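Local coordinates for hypothetical P60 katanin (Sulfolobus acidocaldarius, PDB 2W2U), which is an AAA family ATPase of the archaeal cell division machinery, represented here by its three-helix MIT domain in complex with an ESCRT-III peptide, at residues 60-63 against 64-68; 51-54 against 55-59; 36-39 against 40-44; 25-28 against 29-33; 12-15 against 16-20. One frame throughout, in Å; residues are numbered along the deposited sequence.

Overall arrangement
All five interactions are local contacts within one three-helix MIT bundle. Interactions 4 and 5 lie on helix 11-31. Interaction 3 lies on helix 35-55, and interaction 2 at its end and the loop that follows. Interaction 1 opens helix 62-81. None is wholly core; each has a buried side and an exposed one. Interactions 1, 2 and 5 touch one another at one end of the bundle. Interactions 3 and 4 touch nearer the other end, on the far side of the chain's centre from 1 and 2. In interactions 1, 3 and 4 the buried side centres on Tyr-65, on Tyr-42 with Asn-41, and on Asp-30. Exposed sides carry a lysine-glutamate pair in 4, a methionine pair, partly exposed, in 5 and an arginine in 2.

Interaction 1: residues 60-63 against 64-68; sequences STAA and IYEQM
Ile-64 N meets Thr-61 O at 2.9 Å, but the angle at the hydrogen is only 123° and the bond is weak. The contact lies where the chain enters helix 62-81, the third helix of the MIT bundle. Tyr-65 N reaches the same Thr-61 O at 3.1 Å, and this bond is much straighter, at 164°. The Tyr-65 side chain starts with CG anti to the carbonyl carbon (chi1 -57°), which brings the ring back over Thr-61. Thr-61 O lies 3.7 Å above one ring face, toward the rim. Thr-61 CG2 touches CE1 of the ring at 3.5 Å, and Thr-61 CB makes an off-centre CH-pi contact. The hydroxyl goes to Glu-16 and Gln-12 of helix 11-31. A phenylalanine here would keep the ring contacts but would probably leave these two side chains without the hydroxyl that joins them. Next, Glu-66 N bonds to Ala-62 O at 2.8 Å. The extended Glu-66 side chain leads back alongside the preceding turn, with OE2 3.8 Å from Ala-62 CB. Gln-67 N bonds to Ala-63 O at 2.9 Å, while its amide turns on to Glu-71. Thr-61 OG1 bonds to a basic side chain of the bound peptide. Thr-61 thus spends its carbonyl on the helix, its methyl on the tyrosine ring and its hydroxyl on the peptide.

Interaction 2: residues 51-54 against 55-59; sequences QLVS and LYRDG
Leu-52 and Tyr-56 meet where helix 35-55 ends and a type I beta turn, Tyr-56 to Gly-59, begins the loop to helix 62-81. Tyr-56 N still bonds to Leu-52 O, at 2.9 Å, and Leu-55 N to Gln-51 O. Tyr-56 is also the first residue to leave helical angles. At the next residue, Arg-57 N comes within 2.8 Å of Val-53 O, but at an angle too poor for a hydrogen bond. Gly-59 N closes the beta turn on Tyr-56 O at 3.1 Å. Among the side chains, Leu-52 CD2 touches Tyr-56 CE2 at 3.9 Å. The two groups belong to a cluster with Gln-12 and Leu-15 of helix 11-31. Leu-55 CB sits over one face of the Tyr-56 ring. Gln-51 bends at chi2 (70°), which swings NE2 to 3.8 Å from Leu-55 CG. Arg-57 bends at chi3 (-57°) and turns back along the helix. Its guanidinium lays one face on Val-53 CG1, which is 3.9 Å from NH1. The contacts split by chemistry: leucine and tyrosine carbons face helix 11-31, whereas the guanidinium lies over a valine methyl in van der Waals contact, with no carboxylate partner in either segment.

Interaction 3: residues 36-39 against 40-44; sequences EEAI and TNYKK
Regular helical bonds link each residue from Glu-36 to Ile-39 with the residue four further on, early in helix 35-55, the middle helix of the MIT bundle in sequence. Two of the carbonyls accept twice. Glu-36 O takes Thr-40 N and also the hydroxyl Thr-40 OG1, at 2.8 Å, which sits above the carbonyl plane. Glu-36 bends at chi2 (54°), and its OE2 comes within 2.9 Å of Thr-40 OG1. Glu-37 O is gripped from opposite faces of its plane by Asn-41 N and by Asn-41 ND2, the latter at 2.9 Å. A weak third bond runs from Asn-41 ND2 to Glu-37 OE2 at 3.3 Å. The two side chains lie alongside each other, with carboxylate and amide planes 77° apart. Asn-41 is buried against Tyr-22, Asn-25 and Ala-26 of helix 11-31. A leucine in its place would probably leave Glu-37 O with the backbone N-H alone and set the Glu-37 carboxylate free to turn. Lys-43 runs beside Ile-39 and touches it through carbon, CE to CG2 at 3.5 Å. The Tyr-42 ring folds back on Ala-38 and packs against Tyr-72; its CD2 lies 3.0 Å from Ala-38 O.

Interaction 4: residues 25-28 against 29-33; sequences NAVK and ADKEG
Lys-28, in the last turn of helix 11-31, and Glu-32, just past its end, cross on the exposed side. Their charged ends form a salt bridge, but a long one, with NZ of Lys-28 3.7 Å from OE2 of Glu-32. That oxygen is nearer to the aliphatic part of the lysine, at 3.4 Å from Lys-28 CE. The carboxylate therefore rests against the chain of the lysine as much as it faces the ammonium. Lys-31 instead lies side by side with Val-27, its CE 3.6 Å from Val-27 CG1. The bend at chi4 (-67°) turns NZ off the line of the chain, and the touching atom is carbon.

The helix backbone sets these spacings. Lys-31 N bonds to Val-27 O, and Glu-32 N to Lys-28 O at 3.0 Å. The helix then stops in a Schellman motif at Gly-33, whose positive phi of 76° suits glycine. Gly-33 N bonds back to Asp-30 O at 3.1 Å.

Asp-30 points the other way, into the bundle. Its carboxylate bonds to Tyr-42 of helix 35-55 and forms a salt bridge with Arg-75 of helix 62-81. Ala-26 packs on Asn-41 and Tyr-42. Val-27 and Lys-31 touch the bound peptide. This last stretch of helix 11-31 thus lies against helix 35-55, reaches helix 62-81 through Asp-30, and borders the peptide.

Interaction 5: residues 12-15 against 16-20; sequences QVML and EEMAR
The Gln-12 amide and the Glu-16 carboxylate are flat groups that meet across one helical turn, their planes 40° apart. They do not stack. Glu-16 OE2 touches the amide's stem, 3.5 Å from Gln-12 CG. A third flat group, the Arg-20 guanidinium, has Glu-16 O over one face, 4.1 Å above its plane. At its edge, in plane, stand Glu-17 OE1 and a water. Arg-20 NH1 and Glu-17 OE1 form a salt bridge at 3.4 Å, whose hydrogen bond is weak. The water accepts from Arg-20 NH1 at 2.8 Å and donates to Val-13 O at 3.0 Å. The water thus links the arginine to a carbonyl two turns back.

Glu-16 has CG anti to the carbonyl carbon (chi1 -75°), which leads its extended chain back past Gln-12 O. Its carboxylate shares the Tyr-65 hydroxyl with Gln-12 OE1. It also forms a salt bridge with a basic side chain of the bound peptide.

Another side of the helix is apolar. Met-14 and Met-18 lie side by side and touch methyl to methyl, CE to CE at 3.6 Å. Met-18 CE also approaches Leu-15 CD2, at 4.2 Å. Leu-15 in turn packs on Leu-52 and Leu-55 of helix 35-55. Backbone bonds from Glu-16 N to Gln-12 O and from Ala-19 N to Leu-15 O keep the turns regular.

The helix thus divides its chemistry by side. Glu-16, largely buried, faces Tyr-65 and the peptide, and the peptide's positive charge would probably favour its ionised form. Between the methionines the contact is van der Waals, methyl to methyl.

Interaction 1: residues 60-63 against 64-68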
loop_
_atom_site.group_PDB
_atom_site.type_symbol
_atom_site.label_atom_id
_atom_site.label_comp_id
_atom_site.label_asym_id
_atom_site.label_seq_id
_atom_site.Cartn_x
_atom_site.Cartn_y
_atom_site.Cartn_z
ATOM N N SER A 60 3.493 -9.451 14.360
ATOM C CA SER A 60 2.203 -9.932 13.875
ATOM C C SER A 60 1.622 -9.104 12.722
ATOM O O SER A 60 0.921 -9.651 11.866
ATOM C CB SER A 60 1.188 -10.063 15.024
ATOM O OG SER A 60 1.006 -8.832 15.692
ATOM N N THR A 61 1.923 -7.806 12.689
ATOM C CA THR A 61 1.423 -6.925 11.623
ATOM C C THR A 61 2.052 -7.243 10.257
ATOM O O THR A 61 1.454 -6.950 9.219
ATOM C CB THR A 61 1.635 -5.403 11.934
ATOM O OG1 THR A 61 1.602 -5.162 13.342
ATOM C CG2 THR A 61 0.555 -4.550 11.252
ATOM N N ALA A 62 3.244 -7.846 10.259
ATOM C CA ALA A 62 4.014 -8.068 9.024
ATOM C C ALA A 62 3.234 -8.835 7.947
ATOM O O ALA A 62 3.363 -8.523 6.761
ATOM C CB ALA A 62 5.350 -8.752 9.319
ATOM N N ALA A 63 2.417 -9.807 8.370
ATOM C CA ALA A 63 1.574 -10.584 7.456
ATOM C C ALA A 63 0.578 -9.703 6.698
ATOM O O ALA A 63 0.311 -9.938 5.517
ATOM C CB ALA A 63 0.844 -11.699 8.208
ATOM N N ILE A 64 0.037 -8.693 7.378
ATOM C CA ILE A 64 -0.843 -7.708 6.742
ATOM C C ILE A 64 -0.080 -6.791 5.772
ATOM O O ILE A 64 -0.557 -6.532 4.656
ATOM C CB ILE A 64 -1.640 -6.880 7.784
ATOM C CG1 ILE A 64 -2.590 -7.792 8.576
ATOM C CG2 ILE A 64 -2.410 -5.750 7.102
ATOM C CD1 ILE A 64 -2.993 -7.247 9.946
ATOM N N TYR A 65 1.092 -6.303 6.186
ATOM C CA TYR A 65 1.957 -5.532 5.276
ATOM C C TYR A 65 2.227 -6.326 4.000
ATOM O O TYR A 65 2.096 -5.805 2.890
ATOM C CB TYR A 65 3.316 -5.212 5.897
ATOM C CG TYR A 65 3.343 -4.466 7.213
ATOM C CD1 TYR A 65 2.351 -3.542 7.560
ATOM C CD2 TYR A 65 4.415 -4.645 8.090
ATOM C CE1 TYR A 65 2.416 -2.853 8.769
ATOM C CE2 TYR A 65 4.488 -3.969 9.291
ATOM C CZ TYR A 65 3.492 -3.076 9.627
ATOM O OH TYR A 65 3.585 -2.416 10.827
ATOM N N GLU A 66 2.612 -7.591 4.182
ATOM C CA GLU A 66 2.997 -8.468 3.086
ATOM C C GLU A 66 1.824 -8.805 2.166
ATOM O O GLU A 66 1.990 -8.851 0.945
ATOM C CB GLU A 66 3.679 -9.728 3.630
ATOM C CG GLU A 66 5.086 -9.449 4.199
ATOM C CD GLU A 66 5.513 -10.413 5.301
ATOM O OE1 GLU A 66 4.826 -11.434 5.525
ATOM O OE2 GLU A 66 6.547 -10.146 5.955
ATOM N N GLN A 67 0.646 -9.014 2.757
ATOM C CA GLN A 67 -0.598 -9.199 2.013
ATOM C C GLN A 67 -0.931 -7.993 1.134
ATOM O O GLN A 67 -1.304 -8.153 -0.027
ATOM C CB GLN A 67 -1.768 -9.481 2.970
ATOM C CG GLN A 67 -3.113 -9.745 2.279
ATOM C CD GLN A 67 -4.314 -9.598 3.218
ATOM O OE1 GLN A 67 -4.307 -10.114 4.339
ATOM N NE2 GLN A 67 -5.357 -8.895 2.756
ATOM N N MET A 68 -0.806 -6.793 1.691
ATOM C CA MET A 68 -1.158 -5.577 0.961
ATOM C C MET A 68 -0.158 -5.234 -0.152
ATOM O O MET A 68 -0.555 -4.763 -1.226
ATOM C CB MET A 68 -1.386 -4.403 1.917
ATOM C CG MET A 68 -2.603 -4.593 2.842
ATOM S SD MET A 68 -4.096 -5.271 2.053
ATOM C CE MET A 68 -4.650 -3.861 1.102
#

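Interaction 2: residues 51-54 against 55-59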
loop_
_atom_site.group_PDB
_atom_site.type_symbol
_atom_site.label_atom_id
_atom_site.label_comp_id
_atom_site.label_asym_id
_atom_site.label_seq_id
_atom_site.Cartn_x
_atom_site.Cartn_y
_atom_site.Cartn_z
ATOM N N GLN A 51 9.481 -1.171 3.765
ATOM C CA GLN A 51 10.291 -0.625 4.851
ATOM C C GLN A 51 9.795 -1.103 6.226
ATOM O O GLN A 51 10.603 -1.473 7.092
ATOM C CB GLN A 51 10.301 0.907 4.792
ATOM C CG GLN A 51 11.102 1.576 5.909
ATOM C CD GLN A 51 12.598 1.373 5.753
ATOM O OE1 GLN A 51 13.167 1.699 4.714
ATOM N NE2 GLN A 51 13.246 0.843 6.792
ATOM N N LEU A 52 8.471 -1.076 6.408
ATOM C CA LEU A 52 7.816 -1.595 7.615
ATOM C C LEU A 52 8.104 -3.083 7.840
ATOM O O LEU A 52 8.408 -3.494 8.959
ATOM C CB LEU A 52 6.306 -1.320 7.580
ATOM C CG LEU A 52 5.810 0.085 7.962
ATOM C CD1 LEU A 52 4.399 0.323 7.465
ATOM C CD2 LEU A 52 5.882 0.334 9.469
ATOM N N VAL A 53 8.022 -3.873 6.770
ATOM C CA VAL A 53 8.449 -5.276 6.779
ATOM C C VAL A 53 9.914 -5.457 7.233
ATOM O O VAL A 53 10.181 -6.307 8.065
ATOM C CB VAL A 53 8.202 -5.962 5.404
ATOM C CG1 VAL A 53 8.947 -7.309 5.301
ATOM C CG2 VAL A 53 6.707 -6.162 5.167
ATOM N N SER A 54 10.850 -4.662 6.702
ATOM C CA SER A 54 12.249 -4.705 7.178
ATOM C C SER A 54 12.389 -4.409 8.666
ATOM O O SER A 54 13.158 -5.070 9.358
ATOM C CB SER A 54 13.142 -3.725 6.416
ATOM O OG SER A 54 13.290 -4.122 5.069
ATOM N N LEU A 55 11.654 -3.407 9.140
ATOM C CA LEU A 55 11.764 -2.934 10.519
ATOM C C LEU A 55 11.079 -3.859 11.528
ATOM O O LEU A 55 11.531 -3.976 12.668
ATOM C CB LEU A 55 11.194 -1.520 10.650
ATOM C CG LEU A 55 12.006 -0.287 10.227
ATOM C CD1 LEU A 55 11.076 0.896 10.002
ATOM C CD2 LEU A 55 13.067 0.073 11.261
ATOM N N TYR A 56 9.992 -4.506 11.107
ATOM C CA TYR A 56 9.180 -5.322 12.014
ATOM C C TYR A 56 8.818 -6.669 11.393
ATOM O O TYR A 56 7.696 -7.146 11.543
ATOM C CB TYR A 56 7.921 -4.548 12.453
ATOM C CG TYR A 56 8.210 -3.117 12.852
ATOM C CD1 TYR A 56 8.720 -2.810 14.122
ATOM C CD2 TYR A 56 8.009 -2.074 11.949
ATOM C CE1 TYR A 56 9.007 -1.501 14.481
ATOM C CE2 TYR A 56 8.298 -0.765 12.295
ATOM C CZ TYR A 56 8.794 -0.482 13.561
ATOM O OH TYR A 56 9.071 0.824 13.894
ATOM N N ARG A 57 9.797 -7.276 10.713
ATOM C CA ARG A 57 9.632 -8.530 9.973
ATOM C C ARG A 57 8.989 -9.664 10.775
ATOM O O ARG A 57 8.204 -10.446 10.239
ATOM C CB ARG A 57 10.991 -8.989 9.426
ATOM C CG ARG A 57 10.932 -10.173 8.456
ATOM C CD ARG A 57 12.308 -10.454 7.825
ATOM N NE ARG A 57 12.830 -9.275 7.125
ATOM C CZ ARG A 57 12.645 -9.020 5.833
ATOM N NH1 ARG A 57 11.950 -9.859 5.075
ATOM N NH2 ARG A 57 13.154 -7.921 5.294
ATOM N N ASP A 58 9.325 -9.737 12.059
ATOM C CA ASP A 58 8.951 -10.882 12.881
ATOM C C ASP A 58 7.721 -10.634 13.742
ATOM O O ASP A 58 7.333 -11.505 14.527
ATOM C CB ASP A 58 10.141 -11.318 13.733
ATOM C CG ASP A 58 11.335 -11.732 12.889
ATOM O OD1 ASP A 58 11.207 -12.700 12.112
ATOM O OD2 ASP A 58 12.396 -11.082 12.995
ATOM N N GLY A 59 7.107 -9.457 13.583
ATOM C CA GLY A 59 5.890 -9.093 14.312
ATOM C C GLY A 59 4.619 -9.633 13.675
ATOM O O GLY A 59 4.653 -10.199 12.583
HETATM O O HOH W 1 13.053 -6.630 11.208
#

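Interaction 3: residues 36-39 against 40-44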
loop_
_atom_site.group_PDB
_atom_site.type_symbol
_atom_site.label_atom_id
_atom_site.label_comp_id
_atom_site.label_asym_id
_atom_site.label_seq_id
_atom_site.Cartn_x
_atom_site.Cartn_y
_atom_site.Cartn_z
ATOM N N GLU A 36 -1.734 5.816 -14.372
ATOM C CA GLU A 36 -0.382 6.235 -13.989
ATOM C C GLU A 36 -0.283 6.756 -12.550
ATOM O O GLU A 36 0.606 6.340 -11.801
ATOM C CB GLU A 36 0.171 7.281 -14.969
ATOM C CG GLU A 36 1.531 7.853 -14.572
ATOM C CD GLU A 36 2.594 6.781 -14.340
ATOM O OE1 GLU A 36 2.647 5.793 -15.103
ATOM O OE2 GLU A 36 3.380 6.929 -13.383
ATOM N N GLU A 37 -1.182 7.677 -12.198
ATOM C CA GLU A 37 -1.290 8.217 -10.844
ATOM C C GLU A 37 -1.649 7.146 -9.822
ATOM O O GLU A 37 -1.146 7.158 -8.700
ATOM C CB GLU A 37 -2.322 9.350 -10.801
ATOM C CG GLU A 37 -1.716 10.727 -10.537
ATOM C CD GLU A 37 -2.067 11.256 -9.153
ATOM O OE1 GLU A 37 -3.259 11.586 -8.936
ATOM O OE2 GLU A 37 -1.157 11.355 -8.291
ATOM N N ALA A 38 -2.525 6.226 -10.214
ATOM C CA ALA A 38 -2.848 5.081 -9.371
ATOM C C ALA A 38 -1.588 4.247 -9.126
ATOM O O ALA A 38 -1.249 3.950 -7.975
ATOM C CB ALA A 38 -3.949 4.244 -10.006
ATOM N N ILE A 39 -0.883 3.911 -10.212
ATOM C CA ILE A 39 0.357 3.135 -10.132
ATOM C C ILE A 39 1.444 3.808 -9.287
ATOM O O ILE A 39 2.045 3.150 -8.434
ATOM C CB ILE A 39 0.901 2.742 -11.536
ATOM C CG1 ILE A 39 0.005 1.670 -12.178
ATOM C CG2 ILE A 39 2.316 2.211 -11.433
ATOM C CD1 ILE A 39 0.161 1.544 -13.709
ATOM N N THR A 40 1.683 5.104 -9.511
ATOM C CA THR A 40 2.695 5.859 -8.756
ATOM C C THR A 40 2.452 5.732 -7.255
ATOM O O THR A 40 3.366 5.460 -6.486
ATOM C CB THR A 40 2.723 7.367 -9.142
ATOM O OG1 THR A 40 2.788 7.507 -10.561
ATOM C CG2 THR A 40 3.937 8.057 -8.555
ATOM N N ASN A 41 1.204 5.932 -6.855
ATOM C CA ASN A 41 0.823 5.893 -5.455
ATOM C C ASN A 41 0.849 4.485 -4.833
ATOM O O ASN A 41 1.250 4.329 -3.681
ATOM C CB ASN A 41 -0.520 6.600 -5.270
ATOM C CG ASN A 41 -0.374 8.115 -5.266
ATOM O OD1 ASN A 41 0.151 8.686 -4.311
ATOM N ND2 ASN A 41 -0.828 8.772 -6.338
ATOM N N TYR A 42 0.442 3.475 -5.606
ATOM C CA TYR A 42 0.563 2.070 -5.195
ATOM C C TYR A 42 2.035 1.713 -4.935
ATOM O O TYR A 42 2.360 1.079 -3.922
ATOM C CB TYR A 42 -0.007 1.122 -6.264
ATOM C CG TYR A 42 -1.521 0.967 -6.308
ATOM C CD1 TYR A 42 -2.255 0.625 -5.163
ATOM C CD2 TYR A 42 -2.212 1.111 -7.511
ATOM C CE1 TYR A 42 -3.646 0.470 -5.218
ATOM C CE2 TYR A 42 -3.598 0.962 -7.579
ATOM C CZ TYR A 42 -4.304 0.637 -6.431
ATOM O OH TYR A 42 -5.663 0.488 -6.507
ATOM N N LYS A 43 2.919 2.125 -5.848
ATOM C CA LYS A 43 4.353 1.844 -5.720
ATOM C C LYS A 43 4.931 2.487 -4.464
ATOM O O LYS A 43 5.795 1.909 -3.804
ATOM C CB LYS A 43 5.133 2.336 -6.941
ATOM C CG LYS A 43 4.944 1.518 -8.200
ATOM C CD LYS A 43 5.976 1.923 -9.247
ATOM C CE LYS A 43 5.650 1.347 -10.612
ATOM N NZ LYS A 43 5.977 -0.088 -10.736
ATOM N N LYS A 44 4.446 3.689 -4.155
ATOM C CA LYS A 44 4.910 4.441 -2.992
ATOM C C LYS A 44 4.400 3.825 -1.694
ATOM O O LYS A 44 5.091 3.854 -0.677
ATOM C CB LYS A 44 4.535 5.925 -3.103
ATOM C CG LYS A 44 5.403 6.685 -4.106
ATOM C CD LYS A 44 4.967 8.137 -4.265
ATOM C CE LYS A 44 5.791 8.873 -5.333
ATOM N NZ LYS A 44 7.264 8.908 -5.032
#

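Interaction 4: residues 25-28 against 29-33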
loop_
_atom_site.group_PDB
_atom_site.type_symbol
_atom_site.label_atom_id
_atom_site.label_comp_id
_atom_site.label_asym_id
_atom_site.label_seq_id
_atom_site.Cartn_x
_atom_site.Cartn_y
_atom_site.Cartn_z
ATOM N N ASN A 25 -4.644 7.462 -1.881
ATOM C CA ASN A 25 -4.406 8.216 -3.116
ATOM C C ASN A 25 -4.475 7.334 -4.364
ATOM O O ASN A 25 -5.019 7.743 -5.388
ATOM C CB ASN A 25 -3.053 8.936 -3.076
ATOM C CG ASN A 25 -3.040 10.137 -2.144
ATOM O OD1 ASN A 25 -4.079 10.582 -1.652
ATOM N ND2 ASN A 25 -1.847 10.674 -1.905
ATOM N N ALA A 26 -3.924 6.127 -4.260
ATOM C CA ALA A 26 -3.885 5.171 -5.366
ATOM C C ALA A 26 -5.265 4.617 -5.737
ATOM O O ALA A 26 -5.604 4.529 -6.917
ATOM C CB ALA A 26 -2.930 4.039 -5.041
ATOM N N VAL A 27 -6.045 4.242 -4.726
ATOM C CA VAL A 27 -7.378 3.686 -4.941
ATOM C C VAL A 27 -8.315 4.762 -5.513
ATOM O O VAL A 27 -9.142 4.474 -6.386
ATOM C CB VAL A 27 -7.946 3.037 -3.640
ATOM C CG1 VAL A 27 -9.342 2.498 -3.858
ATOM C CG2 VAL A 27 -7.039 1.909 -3.168
ATOM N N LYS A 28 -8.156 5.997 -5.036
ATOM C CA LYS A 28 -8.915 7.139 -5.545
ATOM C C LYS A 28 -8.610 7.373 -7.023
ATOM O O LYS A 28 -9.526 7.392 -7.851
ATOM C CB LYS A 28 -8.608 8.401 -4.725
ATOM C CG LYS A 28 -9.450 9.632 -5.085
ATOM C CD LYS A 28 -8.940 10.873 -4.354
ATOM C CE LYS A 28 -9.643 12.145 -4.816
ATOM N NZ LYS A 28 -11.030 12.258 -4.280
ATOM N N ALA A 29 -7.322 7.533 -7.343
ATOM C CA ALA A 29 -6.868 7.728 -8.722
ATOM C C ALA A 29 -7.276 6.558 -9.620
ATOM O O ALA A 29 -7.674 6.755 -10.767
ATOM C CB ALA A 29 -5.357 7.940 -8.764
ATOM N N ASP A 30 -7.188 5.348 -9.073
ATOM C CA ASP A 30 -7.602 4.122 -9.750
ATOM C C ASP A 30 -9.074 4.193 -10.179
ATOM O O ASP A 30 -9.400 3.918 -11.337
ATOM C CB ASP A 30 -7.363 2.920 -8.822
ATOM C CG ASP A 30 -7.337 1.590 -9.553
ATOM O OD1 ASP A 30 -7.862 1.485 -10.688
ATOM O OD2 ASP A 30 -6.791 0.629 -8.972
ATOM N N LYS A 31 -9.948 4.572 -9.247
ATOM C CA LYS A 31 -11.388 4.661 -9.511
ATOM C C LYS A 31 -11.764 5.816 -10.446
ATOM O O LYS A 31 -12.811 5.781 -11.097
ATOM C CB LYS A 31 -12.179 4.734 -8.200
ATOM C CG LYS A 31 -12.123 3.440 -7.376
ATOM C CD LYS A 31 -13.006 3.519 -6.135
ATOM C CE LYS A 31 -12.734 2.374 -5.163
ATOM N NZ LYS A 31 -13.132 1.037 -5.682
ATOM N N GLU A 32 -10.906 6.829 -10.510
ATOM C CA GLU A 32 -11.057 7.937 -11.453
ATOM C C GLU A 32 -10.479 7.630 -12.846
ATOM O O GLU A 32 -10.567 8.458 -13.758
ATOM C CB GLU A 32 -10.431 9.207 -10.870
ATOM C CG GLU A 32 -11.255 9.808 -9.738
ATOM C CD GLU A 32 -10.498 10.829 -8.909
ATOM O OE1 GLU A 32 -9.466 11.356 -9.382
ATOM O OE2 GLU A 32 -10.950 11.105 -7.776
ATOM N N GLY A 33 -9.896 6.444 -13.003
ATOM C CA GLY A 33 -9.380 5.982 -14.294
ATOM C C GLY A 33 -8.062 6.615 -14.712
ATOM O O GLY A 33 -7.787 6.758 -15.909
#

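Interaction 5: residues 12-15 against 16-20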
loop_
_atom_site.group_PDB
_atom_site.type_symbol
_atom_site.label_atom_id
_atom_site.label_comp_id
_atom_site.label_asym_id
_atom_site.label_seq_id
_atom_site.Cartn_x
_atom_site.Cartn_y
_atom_site.Cartn_z
ATOM N N GLN A 12 6.739 3.089 13.618
ATOM C CA GLN A 12 5.819 2.131 13.007
ATOM C C GLN A 12 4.531 2.815 12.579
ATOM O O GLN A 12 4.140 2.737 11.414
ATOM C CB GLN A 12 5.510 0.976 13.963
ATOM C CG GLN A 12 4.784 -0.186 13.295
ATOM C CD GLN A 12 4.792 -1.461 14.118
ATOM O OE1 GLN A 12 4.634 -2.560 13.579
ATOM N NE2 GLN A 12 4.978 -1.327 15.426
ATOM N N VAL A 13 3.892 3.492 13.534
ATOM C CA VAL A 13 2.625 4.185 13.320
ATOM C C VAL A 13 2.762 5.305 12.275
ATOM O O VAL A 13 1.882 5.493 11.439
ATOM C CB VAL A 13 2.048 4.733 14.662
ATOM C CG1 VAL A 13 0.841 5.626 14.424
ATOM C CG2 VAL A 13 1.666 3.583 15.592
ATOM N N MET A 14 3.876 6.027 12.327
ATOM C CA MET A 14 4.155 7.103 11.383
ATOM C C MET A 14 4.270 6.579 9.940
ATOM O O MET A 14 3.687 7.157 9.011
ATOM C CB MET A 14 5.426 7.835 11.808
ATOM C CG MET A 14 5.624 9.177 11.147
ATOM S SD MET A 14 7.361 9.449 10.772
ATOM C CE MET A 14 7.545 8.303 9.396
ATOM N N LEU A 15 5.004 5.482 9.763
ATOM C CA LEU A 15 5.120 4.848 8.447
ATOM C C LEU A 15 3.805 4.214 7.992
ATOM O O LEU A 15 3.443 4.302 6.821
ATOM C CB LEU A 15 6.258 3.818 8.420
ATOM C CG LEU A 15 7.700 4.352 8.450
ATOM C CD1 LEU A 15 8.659 3.234 8.793
ATOM C CD2 LEU A 15 8.106 5.024 7.126
ATOM N N GLU A 16 3.088 3.585 8.919
ATOM C CA GLU A 16 1.771 3.024 8.610
ATOM C C GLU A 16 0.809 4.072 8.040
ATOM O O GLU A 16 0.122 3.810 7.053
ATOM C CB GLU A 16 1.174 2.311 9.830
ATOM C CG GLU A 16 1.833 0.958 10.092
ATOM C CD GLU A 16 1.461 0.327 11.422
ATOM O OE1 GLU A 16 0.809 0.986 12.260
ATOM O OE2 GLU A 16 1.822 -0.852 11.622
ATOM N N GLU A 17 0.778 5.252 8.655
ATOM C CA GLU A 17 -0.039 6.371 8.171
ATOM C C GLU A 17 0.403 6.872 6.784
ATOM O O GLU A 17 -0.439 7.191 5.930
ATOM C CB GLU A 17 -0.049 7.509 9.209
ATOM C CG GLU A 17 -0.349 8.922 8.665
ATOM C CD GLU A 17 -1.742 9.095 8.048
ATOM O OE1 GLU A 17 -2.679 8.327 8.384
ATOM O OE2 GLU A 17 -1.891 10.019 7.216
ATOM N N MET A 18 1.719 6.938 6.579
ATOM C CA MET A 18 2.313 7.302 5.290
ATOM C C MET A 18 1.878 6.340 4.187
ATOM O O MET A 18 1.446 6.769 3.124
ATOM C CB MET A 18 3.842 7.322 5.400
ATOM C CG MET A 18 4.581 7.903 4.188
ATOM S SD MET A 18 6.385 7.849 4.395
ATOM C CE MET A 18 6.583 8.723 5.938
ATOM N N ALA A 19 2.003 5.041 4.451
ATOM C CA ALA A 19 1.533 3.995 3.542
ATOM C C ALA A 19 0.036 4.122 3.256
ATOM O O ALA A 19 -0.387 4.010 2.103
ATOM C CB ALA A 19 1.855 2.613 4.112
ATOM N N ARG A 20 -0.749 4.370 4.310
ATOM C CA ARG A 20 -2.196 4.585 4.198
ATOM C C ARG A 20 -2.565 5.741 3.261
ATOM O O ARG A 20 -3.411 5.577 2.389
ATOM C CB ARG A 20 -2.820 4.801 5.581
ATOM C CG ARG A 20 -4.338 4.907 5.569
ATOM C CD ARG A 20 -4.931 5.067 6.974
ATOM N NE ARG A 20 -4.618 3.925 7.835
ATOM C CZ ARG A 20 -3.769 3.959 8.860
ATOM N NH1 ARG A 20 -3.141 5.085 9.188
ATOM N NH2 ARG A 20 -3.555 2.859 9.569
HETATM O O HOH W 2 -1.084 4.998 11.147
#